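PDB 3OKP: GDP-mannose-dependent alpha-(1-6)-phosphatidylinositol monomannoside mannosyltransferase from Corynebacterium glutamicum, which belongs to the GT-B glycosyltransferases, built from two Rossmann-like domains, and is modelled with guanosine-5'-diphosphate-alpha-d-mannose. Local coordinates for residues D88-G93 / A108-V113; K112-T117 / V141-Y146. All coordinates share one frame; numbering follows the deposited sequence.

Contact 1: residues D88-G93 / A108-V113; sequences DNVWFG and AGASKV
Val-90 N donates to Lys-112 O (2.9 Å) in a nearly straight bond that sets the parallel register of strands 89-92 and 112-116, the two strands of a beta-alpha-beta unit in a Rossmann-like sheet. Two residues earlier, Asp-88 O accepts from two consecutive amides, Ser-111 N at 3.0 Å and Lys-112 N at a longer 3.3 Å, so a single carbonyl fastens the incoming loop where the second strand begins. Val-90 and Val-113 point to the face covered by helix 102-107. Here Val-90 CG2 meets Ala-110 CB at 3.7 Å, and Val-113 CG1 comes up to the edge of the Phe-92 ring, near its plane, 3.7 Å from CE2.

Further out, Gly-109 ends helix 102-107 in a Schellman motif with positive phi (115°), after which Ala-110 CB points toward strand 89-92. On the opposite face Asn-89 and Lys-112 run side by side. The Asn-89 amide is held by Arg-5 through OD1 and by Leu-376 O and Thr-7 OG1 through ND2, while Lys-112 NZ reaches Ile-375 O and Ser-378 O near the C-terminus. With the amide fixed in this way, Asn-89 OD1 rests 3.4 Å from Lys-112 CB.

Contact 2: residues K112-T117 / V141-Y146; sequences KVIAST and VDVLTY
Val-113 and Asp-142 meet twice where strands 112-116 and 143-146 come together as parallel neighbours, their directions 20° apart over these segments. Backbone bonds carry most of the register. Val-113 O accepts from both Asp-142 N (2.9 Å) and Val-143 N (3.1 Å); Ala-115 then donates through N to Val-143 O and accepts from Thr-145 N at its own O, and Thr-117 N closes the ladder on Thr-145 O.

Side-chain polar groups finish both ends. At the start, Asp-142 OD2 takes the amide of Val-113 on its anti lone pair (N to OD2 2.7 Å), standing in for a main-chain acceptor, while OD1 forms a salt bridge with Lys-106 of helix 102-107. At the other end, chi1 of 62° sets Thr-117 OG1 between its backbone N and carbonyl carbon, from where it donates to Thr-145 O at 2.6 Å; this bond lies in the carbonyl plane, whereas Thr-117 N arrives tilted 35° from it. Thr-145 OG1 pairs with Ser-116 OG (2.8 Å) and also with a water that donates to Thr-117 O (2.8 Å). Ser-116 OG in turn bonds Trp-91 NE1 of strand 89-92.

Apolar contacts separate by face. Ile-114 lies alongside Val-143, pointing the same way, and its CG2 reaches Thr-145 CG2 at 4.0 Å. On the other face Val-141 CG2 touches both Val-113 CG1 (3.9 Å) and Ala-115 CB, while Leu-144 crosses Thr-117 at about a right angle, with Leu-144 CD1 against Thr-117 CG2.

Helices 121-124 and 128-140 connect the two strands in sequence. Phe-155 and Phe-159 of helix 149-159 pack on Thr-117, with Phe-159 also on Leu-144, and the sheet continues on either side into strands 89-92 and 164-167.

In the fold
Both contacts join neighbouring strands inside the seven-stranded parallel sheet, contact 1 at its central strand and contact 2 one strand from its 164-167 edge; they share strand 112-116 by opposite edges. Their centres lie about 9 Å apart, and each is largely buried. Contact 1 covers the beginning of its strand pair; the backbone ladder of 89-92 with 112-116 then runs on beyond it, through probable hydrogen bonds of Val-90 O with Ile-114 N and Phe-92 N with Ile-114 O. Contact 2 spans its whole pair and buries more surface, 551 against 331 Å². The hydrogen bonds described across contact 1 run between main-chain atoms, whereas contact 2 adds a carboxylate, three hydroxyls and a water.

Contact 1: residues D88-G93 / A108-V113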
ATOM      1  N   ASP A  88      23.654 -12.433   7.893  1.00 13.72           N
ATOM      2  CA  ASP A  88      23.794 -12.923   6.525  1.00 13.48           C
ATOM      3  C   ASP A  88      23.225 -11.932   5.514  1.00 12.77           C
ATOM      4  O   ASP A  88      23.864 -11.636   4.503  1.00 13.04           O
ATOM      5  CB  ASP A  88      23.086 -14.276   6.375  1.00 13.83           C
ATOM      6  CG  ASP A  88      23.634 -15.329   7.321  1.00 14.35           C
ATOM      7  OD1 ASP A  88      24.798 -15.743   7.140  1.00 14.08           O
ATOM      8  OD2 ASP A  88      22.897 -15.743   8.241  1.00 14.09           O
ATOM      9  N   ASN A  89      22.018 -11.435   5.789  1.00 11.95           N
ATOM     10  CA  ASN A  89      21.333 -10.486   4.907  1.00 11.21           C
ATOM     11  C   ASN A  89      21.238  -9.108   5.534  1.00 10.62           C
ATOM     12  O   ASN A  89      20.921  -8.980   6.713  1.00 10.48           O
ATOM     13  CB  ASN A  89      19.904 -10.948   4.585  1.00 10.89           C
ATOM     14  CG  ASN A  89      19.832 -12.385   4.116  1.00 11.16           C
ATOM     15  OD1 ASN A  89      20.518 -12.787   3.177  1.00 11.37           O
ATOM     16  ND2 ASN A  89      18.970 -13.164   4.759  1.00 11.20           N
ATOM     17  N   VAL A  90      21.494  -8.080   4.732  1.00 10.37           N
ATOM     18  CA  VAL A  90      21.230  -6.704   5.141  1.00  9.88           C
ATOM     19  C   VAL A  90      20.122  -6.144   4.254  1.00  9.76           C
ATOM     20  O   VAL A  90      20.269  -6.063   3.028  1.00  9.95           O
ATOM     21  CB  VAL A  90      22.504  -5.821   5.081  1.00 10.03           C
ATOM     22  CG1 VAL A  90      22.174  -4.357   5.379  1.00  9.43           C
ATOM     23  CG2 VAL A  90      23.541  -6.331   6.063  1.00 10.07           C
ATOM     24  N   TRP A  91      19.010  -5.786   4.885  1.00  9.40           N
ATOM     25  CA  TRP A  91      17.834  -5.306   4.178  1.00  9.24           C
ATOM     26  C   TRP A  91      17.569  -3.841   4.513  1.00  9.18           C
ATOM     27  O   TRP A  91      17.184  -3.510   5.635  1.00  8.98           O
ATOM     28  CB  TRP A  91      16.620  -6.187   4.519  1.00  9.21           C
ATOM     29  CG  TRP A  91      15.319  -5.803   3.856  1.00  8.99           C
ATOM     30  CD1 TRP A  91      15.153  -5.061   2.718  1.00  8.86           C
ATOM     31  CD2 TRP A  91      14.002  -6.186   4.277  1.00  8.87           C
ATOM     32  NE1 TRP A  91      13.815  -4.941   2.420  1.00  8.87           N
ATOM     33  CE2 TRP A  91      13.086  -5.624   3.356  1.00  8.77           C
ATOM     34  CE3 TRP A  91      13.504  -6.944   5.348  1.00  9.09           C
ATOM     35  CZ2 TRP A  91      11.702  -5.794   3.473  1.00  9.16           C
ATOM     36  CZ3 TRP A  91      12.124  -7.114   5.464  1.00  9.21           C
ATOM     37  CH2 TRP A  91      11.240  -6.539   4.530  1.00  9.18           C
ATOM     38  N   PHE A  92      17.802  -2.970   3.535  1.00  9.32           N
ATOM     39  CA  PHE A  92      17.444  -1.563   3.660  1.00  9.69           C
ATOM     40  C   PHE A  92      15.964  -1.419   3.325  1.00  9.94           C
ATOM     41  O   PHE A  92      15.557  -1.582   2.168  1.00  9.78           O
ATOM     42  CB  PHE A  92      18.313  -0.686   2.750  1.00  9.59           C
ATOM     43  CG  PHE A  92      19.783  -0.737   3.082  1.00  9.71           C
ATOM     44  CD1 PHE A  92      20.309   0.053   4.100  1.00  9.44           C
ATOM     45  CD2 PHE A  92      20.638  -1.581   2.379  1.00  9.50           C
ATOM     46  CE1 PHE A  92      21.667   0.001   4.417  1.00  9.36           C
ATOM     47  CE2 PHE A  92      21.995  -1.637   2.687  1.00 10.06           C
ATOM     48  CZ  PHE A  92      22.510  -0.845   3.709  1.00  9.65           C
ATOM     49  N   GLY A  93      15.167  -1.131   4.355  1.00 10.26           N
ATOM     50  CA  GLY A  93      13.710  -1.042   4.236  1.00 11.00           C
ATOM     51  C   GLY A  93      13.246  -0.034   3.204  1.00 11.44           C
ATOM     52  O   GLY A  93      12.185  -0.199   2.594  1.00 11.79           O
ATOM     53  N   ALA A 108      31.585  -5.569   5.773  1.00 14.60           N
ATOM     54  CA  ALA A 108      31.396  -6.105   7.122  1.00 14.45           C
ATOM     55  C   ALA A 108      31.145  -7.615   7.135  1.00 14.51           C
ATOM     56  O   ALA A 108      31.178  -8.244   8.193  1.00 14.68           O
ATOM     57  CB  ALA A 108      30.266  -5.370   7.832  1.00 13.78           C
ATOM     58  N   GLY A 109      30.891  -8.188   5.962  1.00 14.40           N
ATOM     59  CA  GLY A 109      30.795  -9.636   5.822  1.00 14.83           C
ATOM     60  C   GLY A 109      29.433 -10.187   5.440  1.00 14.39           C
ATOM     61  O   GLY A 109      29.262 -11.402   5.374  1.00 14.73           O
ATOM     62  N   ALA A 110      28.467  -9.304   5.187  1.00 13.53           N
ATOM     63  CA  ALA A 110      27.145  -9.727   4.716  1.00 13.04           C
ATOM     64  C   ALA A 110      27.236 -10.333   3.314  1.00 13.33           C
ATOM     65  O   ALA A 110      27.940  -9.807   2.448  1.00 13.39           O
ATOM     66  CB  ALA A 110      26.163  -8.564   4.736  1.00 12.31           C
ATOM     67  N   SER A 111      26.525 -11.440   3.104  1.00 13.36           N
ATOM     68  CA  SER A 111      26.589 -12.186   1.846  1.00 13.81           C
ATOM     69  C   SER A 111      25.475 -11.813   0.867  1.00 13.39           C
ATOM     70  O   SER A 111      25.508 -12.209  -0.305  1.00 13.52           O
ATOM     71  CB  SER A 111      26.581 -13.692   2.118  1.00 14.40           C
ATOM     72  OG  SER A 111      25.469 -14.059   2.918  1.00 14.42           O
ATOM     73  N   LYS A 112      24.495 -11.052   1.350  1.00 12.71           N
ATOM     74  CA  LYS A 112      23.403 -10.561   0.516  1.00 12.43           C
ATOM     75  C   LYS A 112      22.902  -9.205   1.005  1.00 11.86           C
ATOM     76  O   LYS A 112      22.641  -9.023   2.197  1.00 11.46           O
ATOM     77  CB  LYS A 112      22.242 -11.562   0.493  1.00 12.32           C
ATOM     78  CG  LYS A 112      21.168 -11.239  -0.542  1.00 12.13           C
ATOM     79  CD  LYS A 112      19.966 -12.173  -0.440  1.00 12.58           C
ATOM     80  CE  LYS A 112      20.342 -13.614  -0.768  1.00 13.84           C
ATOM     81  NZ  LYS A 112      19.138 -14.473  -0.889  1.00 15.17           N
ATOM     82  N   VAL A 113      22.774  -8.263   0.075  1.00 11.69           N
ATOM     83  CA  VAL A 113      22.193  -6.958   0.368  1.00 11.44           C
ATOM     84  C   VAL A 113      20.886  -6.788  -0.402  1.00 11.23           C
ATOM     85  O   VAL A 113      20.840  -6.963  -1.622  1.00 11.35           O
ATOM     86  CB  VAL A 113      23.165  -5.790   0.043  1.00 11.59           C
ATOM     87  CG1 VAL A 113      22.485  -4.440   0.276  1.00 11.48           C
ATOM     88  CG2 VAL A 113      24.432  -5.894   0.882  1.00 12.13           C
TER

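Contact 2: residues K112-T117 / V141-Y146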
ATOM      1  N   LYS A 112      24.495 -11.052   1.350  1.00 12.71           N
ATOM      2  CA  LYS A 112      23.403 -10.561   0.516  1.00 12.43           C
ATOM      3  C   LYS A 112      22.902  -9.205   1.005  1.00 11.86           C
ATOM      4  O   LYS A 112      22.641  -9.023   2.197  1.00 11.46           O
ATOM      5  CB  LYS A 112      22.242 -11.562   0.493  1.00 12.32           C
ATOM      6  CG  LYS A 112      21.168 -11.239  -0.542  1.00 12.13           C
ATOM      7  CD  LYS A 112      19.966 -12.173  -0.440  1.00 12.58           C
ATOM      8  CE  LYS A 112      20.342 -13.614  -0.768  1.00 13.84           C
ATOM      9  NZ  LYS A 112      19.138 -14.473  -0.889  1.00 15.17           N
ATOM     10  N   VAL A 113      22.774  -8.263   0.075  1.00 11.69           N
ATOM     11  CA  VAL A 113      22.193  -6.958   0.368  1.00 11.44           C
ATOM     12  C   VAL A 113      20.886  -6.788  -0.402  1.00 11.23           C
ATOM     13  O   VAL A 113      20.840  -6.963  -1.622  1.00 11.35           O
ATOM     14  CB  VAL A 113      23.165  -5.790   0.043  1.00 11.59           C
ATOM     15  CG1 VAL A 113      22.485  -4.440   0.276  1.00 11.48           C
ATOM     16  CG2 VAL A 113      24.432  -5.894   0.882  1.00 12.13           C
ATOM     17  N   ILE A 114      19.827  -6.464   0.334  1.00 10.93           N
ATOM     18  CA  ILE A 114      18.509  -6.221  -0.237  1.00 10.82           C
ATOM     19  C   ILE A 114      18.113  -4.777   0.053  1.00 10.55           C
ATOM     20  O   ILE A 114      18.385  -4.264   1.138  1.00 10.27           O
ATOM     21  CB  ILE A 114      17.429  -7.183   0.350  1.00 10.70           C
ATOM     22  CG1 ILE A 114      17.880  -8.648   0.285  1.00 11.37           C
ATOM     23  CG2 ILE A 114      16.092  -7.024  -0.365  1.00 10.53           C
ATOM     24  CD1 ILE A 114      18.478  -9.171   1.573  1.00 10.68           C
ATOM     25  N   ALA A 115      17.488  -4.123  -0.925  1.00 10.70           N
ATOM     26  CA  ALA A 115      16.893  -2.804  -0.718  1.00 10.68           C
ATOM     27  C   ALA A 115      15.491  -2.749  -1.325  1.00 10.87           C
ATOM     28  O   ALA A 115      15.277  -3.201  -2.456  1.00 10.95           O
ATOM     29  CB  ALA A 115      17.784  -1.708  -1.300  1.00 10.80           C
ATOM     30  N   SER A 116      14.543  -2.205  -0.566  1.00 10.89           N
ATOM     31  CA  SER A 116      13.155  -2.090  -1.017  1.00 11.36           C
ATOM     32  C   SER A 116      12.830  -0.685  -1.509  1.00 11.69           C
ATOM     33  O   SER A 116      13.084   0.299  -0.817  1.00 11.71           O
ATOM     34  CB  SER A 116      12.176  -2.497   0.092  1.00 11.19           C
ATOM     35  OG  SER A 116      12.237  -3.891   0.356  1.00 11.41           O
ATOM     36  N   THR A 117      12.279  -0.601  -2.716  1.00 12.26           N
ATOM     37  CA  THR A 117      11.779   0.663  -3.242  1.00 12.80           C
ATOM     38  C   THR A 117      10.290   0.767  -2.956  1.00 13.39           C
ATOM     39  O   THR A 117       9.622  -0.244  -2.710  1.00 13.16           O
ATOM     40  CB  THR A 117      12.015   0.806  -4.760  1.00 13.03           C
ATOM     41  OG1 THR A 117      11.309  -0.226  -5.462  1.00 12.69           O
ATOM     42  CG2 THR A 117      13.505   0.736  -5.087  1.00 12.70           C
ATOM     43  N   VAL A 141      23.766  -3.351  -4.470  1.00 16.48           N
ATOM     44  CA  VAL A 141      22.631  -4.124  -3.965  1.00 15.83           C
ATOM     45  C   VAL A 141      22.414  -5.383  -4.811  1.00 15.77           C
ATOM     46  O   VAL A 141      22.437  -5.328  -6.041  1.00 16.12           O
ATOM     47  CB  VAL A 141      21.343  -3.256  -3.916  1.00 15.50           C
ATOM     48  CG1 VAL A 141      20.103  -4.110  -3.769  1.00 15.83           C
ATOM     49  CG2 VAL A 141      21.421  -2.247  -2.775  1.00 15.17           C
ATOM     50  N   ASP A 142      22.207  -6.513  -4.139  1.00 15.13           N
ATOM     51  CA  ASP A 142      22.011  -7.792  -4.818  1.00 14.99           C
ATOM     52  C   ASP A 142      20.563  -7.996  -5.249  1.00 14.47           C
ATOM     53  O   ASP A 142      20.298  -8.536  -6.326  1.00 14.79           O
ATOM     54  CB  ASP A 142      22.470  -8.944  -3.919  1.00 15.12           C
ATOM     55  CG  ASP A 142      23.912  -8.791  -3.471  1.00 15.31           C
ATOM     56  OD1 ASP A 142      24.802  -8.714  -4.344  1.00 16.32           O
ATOM     57  OD2 ASP A 142      24.155  -8.741  -2.248  1.00 14.68           O
ATOM     58  N   VAL A 143      19.632  -7.566  -4.400  1.00 13.45           N
ATOM     59  CA  VAL A 143      18.205  -7.700  -4.675  1.00 13.02           C
ATOM     60  C   VAL A 143      17.500  -6.365  -4.458  1.00 12.37           C
ATOM     61  O   VAL A 143      17.516  -5.818  -3.356  1.00 11.86           O
ATOM     62  CB  VAL A 143      17.535  -8.785  -3.786  1.00 12.83           C
ATOM     63  CG1 VAL A 143      16.048  -8.911  -4.120  1.00 12.92           C
ATOM     64  CG2 VAL A 143      18.228 -10.138  -3.947  1.00 13.45           C
ATOM     65  N   LEU A 144      16.895  -5.839  -5.518  1.00 12.34           N
ATOM     66  CA  LEU A 144      16.076  -4.642  -5.398  1.00 11.92           C
ATOM     67  C   LEU A 144      14.605  -5.010  -5.533  1.00 11.64           C
ATOM     68  O   LEU A 144      14.184  -5.552  -6.559  1.00 11.98           O
ATOM     69  CB  LEU A 144      16.468  -3.591  -6.441  1.00 12.36           C
ATOM     70  CG  LEU A 144      15.862  -2.206  -6.189  1.00 13.05           C
ATOM     71  CD1 LEU A 144      16.752  -1.378  -5.260  1.00 12.71           C
ATOM     72  CD2 LEU A 144      15.623  -1.478  -7.495  1.00 14.39           C
ATOM     73  N   THR A 145      13.827  -4.726  -4.493  1.00 10.89           N
ATOM     74  CA  THR A 145      12.395  -5.018  -4.534  1.00 10.52           C
ATOM     75  C   THR A 145      11.576  -3.804  -4.982  1.00 10.45           C
ATOM     76  O   THR A 145      11.978  -2.659  -4.768  1.00 10.19           O
ATOM     77  CB  THR A 145      11.848  -5.612  -3.205  1.00 10.24           C
ATOM     78  OG1 THR A 145      11.567  -4.566  -2.268  1.00  9.92           O
ATOM     79  CG2 THR A 145      12.830  -6.622  -2.597  1.00  9.73           C
ATOM     80  N   TYR A 146      10.440  -4.079  -5.621  1.00 10.36           N
ATOM     81  CA  TYR A 146       9.561  -3.045  -6.158  1.00 10.60           C
ATOM     82  C   TYR A 146       8.103  -3.411  -5.881  1.00 10.62           C
ATOM     83  O   TYR A 146       7.773  -4.589  -5.740  1.00 10.68           O
ATOM     84  CB  TYR A 146       9.806  -2.864  -7.665  1.00 10.81           C
ATOM     85  CG  TYR A 146       9.546  -4.106  -8.499  1.00 11.15           C
ATOM     86  CD1 TYR A 146       8.281  -4.360  -9.031  1.00 11.63           C
ATOM     87  CD2 TYR A 146      10.564  -5.025  -8.761  1.00 11.23           C
ATOM     88  CE1 TYR A 146       8.032  -5.497  -9.798  1.00 12.03           C
ATOM     89  CE2 TYR A 146      10.324  -6.169  -9.530  1.00 11.30           C
ATOM     90  CZ  TYR A 146       9.055  -6.395 -10.042  1.00 12.07           C
ATOM     91  OH  TYR A 146       8.804  -7.516 -10.803  1.00 12.80           O
TER
HETATM   92  O   HOH W   1       9.518  -2.998  -2.600  1.00  6.74           O